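PDB 2JD4: laminin subunit ALPHA-1 from Mus musculus, which contributes the alpha chain of the basement membrane protein laminin-111, its LG4-5 domain pair probably serving to anchor laminin at cell surfaces. Local coordinates for residues Gln75-Gly79 against Arg80-Met84. The protein carries 4 engineered substitutions. Sequence-based numbering, arbitrary orientation.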
loop_
_atom_site.group_PDB
_atom_site.type_symbol
_atom_site.label_atom_id
_atom_site.label_comp_id
_atom_site.label_asym_id
_atom_site.label_seq_id
_atom_site.Cartn_x
_atom_site.Cartn_y
_atom_site.Cartn_z
ATOM N N GLN A 75 -2.590 12.192 11.414
ATOM C CA GLN A 75 -3.039 11.255 10.386
ATOM C C GLN A 75 -3.104 11.921 9.021
ATOM O O GLN A 75 -3.281 13.136 8.918
ATOM C CB GLN A 75 -4.434 10.720 10.741
ATOM C CG GLN A 75 -4.509 9.953 12.047
ATOM C CD GLN A 75 -5.926 9.900 12.614
ATOM O OE1 GLN A 75 -6.531 10.936 12.874
ATOM N NE2 GLN A 75 -6.452 8.695 12.809
ATOM N N LEU A 76 -2.947 11.120 7.972
ATOM C CA LEU A 76 -3.030 11.623 6.610
ATOM C C LEU A 76 -4.378 11.149 6.081
ATOM O O LEU A 76 -4.773 10.010 6.326
ATOM C CB LEU A 76 -1.921 11.040 5.738
ATOM C CG LEU A 76 -1.849 11.626 4.324
ATOM C CD1 LEU A 76 -1.276 13.048 4.397
ATOM C CD2 LEU A 76 -0.969 10.744 3.438
ATOM N N GLN A 77 -5.081 12.024 5.369
ATOM C CA GLN A 77 -6.384 11.681 4.806
ATOM C C GLN A 77 -6.591 12.444 3.507
ATOM O O GLN A 77 -6.448 13.670 3.459
ATOM C CB GLN A 77 -7.502 12.022 5.791
ATOM C CG GLN A 77 -8.896 11.723 5.254
ATOM C CD GLN A 77 -9.994 12.085 6.237
ATOM O OE1 GLN A 77 -10.251 11.358 7.194
ATOM N NE2 GLN A 77 -10.639 13.222 6.007
ATOM N N GLU A 78 -6.925 11.709 2.451
ATOM C CA GLU A 78 -7.122 12.307 1.137
ATOM C C GLU A 78 -5.886 13.107 0.751
ATOM O O GLU A 78 -5.982 14.174 0.146
ATOM C CB GLU A 78 -8.369 13.203 1.129
ATOM C CG GLU A 78 -9.669 12.446 1.414
ATOM C CD GLU A 78 -10.903 13.342 1.372
ATOM O OE1 GLU A 78 -10.939 14.354 2.104
ATOM O OE2 GLU A 78 -11.841 13.028 0.610
ATOM N N GLY A 79 -4.720 12.585 1.121
ATOM C CA GLY A 79 -3.470 13.238 0.785
ATOM C C GLY A 79 -3.080 14.436 1.631
ATOM O O GLY A 79 -2.038 15.040 1.379
ATOM N N ARG A 80 -3.892 14.780 2.631
ATOM C CA ARG A 80 -3.594 15.931 3.487
ATOM C C ARG A 80 -3.498 15.600 4.977
ATOM O O ARG A 80 -4.087 14.630 5.454
ATOM C CB ARG A 80 -4.632 17.034 3.257
ATOM C CG ARG A 80 -4.569 17.637 1.857
ATOM C CD ARG A 80 -5.421 18.897 1.738
ATOM N NE ARG A 80 -5.133 19.633 0.506
ATOM C CZ ARG A 80 -5.431 19.204 -0.718
ATOM N NH1 ARG A 80 -6.036 18.037 -0.892
ATOM N NH2 ARG A 80 -5.111 19.938 -1.775
ATOM N N LEU A 81 -2.768 16.442 5.708
ATOM C CA LEU A 81 -2.532 16.252 7.137
ATOM C C LEU A 81 -3.560 16.818 8.113
ATOM O O LEU A 81 -4.071 17.927 7.929
ATOM C CB LEU A 81 -1.150 16.810 7.494
ATOM C CG LEU A 81 0.039 16.151 6.790
ATOM C CD1 LEU A 81 1.329 16.921 7.089
ATOM C CD2 LEU A 81 0.150 14.708 7.255
ATOM N N HIS A 82 -3.833 16.043 9.162
ATOM C CA HIS A 82 -4.767 16.411 10.230
ATOM C C HIS A 82 -4.122 16.097 11.586
ATOM O O HIS A 82 -3.690 14.969 11.824
ATOM C CB HIS A 82 -6.074 15.619 10.091
ATOM C CG HIS A 82 -6.779 15.845 8.792
ATOM N ND1 HIS A 82 -7.623 16.913 8.577
ATOM C CD2 HIS A 82 -6.739 15.158 7.624
ATOM C CE1 HIS A 82 -8.072 16.877 7.335
ATOM N NE2 HIS A 82 -7.550 15.822 6.735
ATOM N N PHE A 83 -4.067 17.101 12.460
ATOM C CA PHE A 83 -3.484 16.979 13.799
ATOM C C PHE A 83 -4.577 17.224 14.834
ATOM O O PHE A 83 -5.222 18.273 14.814
ATOM C CB PHE A 83 -2.355 18.022 13.958
ATOM C CG PHE A 83 -1.861 18.211 15.377
ATOM C CD1 PHE A 83 -1.549 17.120 16.186
ATOM C CD2 PHE A 83 -1.651 19.497 15.883
ATOM C CE1 PHE A 83 -1.029 17.306 17.486
ATOM C CE2 PHE A 83 -1.136 19.691 17.170
ATOM C CZ PHE A 83 -0.823 18.595 17.973
ATOM N N MET A 84 -4.794 16.265 15.729
ATOM C CA MET A 84 -5.814 16.442 16.760
ATOM C C MET A 84 -5.437 15.799 18.092
ATOM O O MET A 84 -4.684 14.818 18.147
ATOM C CB MET A 84 -7.165 15.887 16.283
ATOM C CG MET A 84 -7.286 14.372 16.291
ATOM S SD MET A 84 -8.968 13.829 15.842
ATOM C CE MET A 84 -8.924 14.034 14.062
HETATM O O HOH W 1 -5.908 13.706 13.223
#
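Q77 and R80 close a tight antiparallel hairpin: a type I' turn through E78 and G79, both at positive phi, reverses the chain. R80 N donates to Q77 O (2.9 Å), while Q77 N returns a 2.8 Å bond to R80 O. Further along, Q75 and H82 form the next hydrogen-bonded pair, with Q75 N to H82 O at 3.0 Å. Between them L76 faces L81 as a non-hydrogen-bonded pair, and L76 CA comes within 3.4 Å of R80 O in a CA-H...O contact.

On the leucine face, L76 CD1 meets L81 CD2 at 3.6 Å; L81 continues inward to M119 and V121 of strand 116-121, in the opposing sheet. Cutting L76 back to an alanine is likely to leave L81 CD2 without its methyl neighbour and open a gap beside I165. The other face is more polar. With CG anti to the carbonyl carbon (chi1 -60°), the H82 ring leans toward the neighbouring strand, where CD2 meets Q77 CB at 3.7 Å, while ND1 bonds to S95 OG. Q75 OE1 accepts from a water that also bonds weakly to H82 O, and its NE2 reaches the carbonyls of I158 and I161. The hairpin of this laminin G sandwich thus has one apolar face turned to the core and one whose buried glutamine amide is satisfied at both ends.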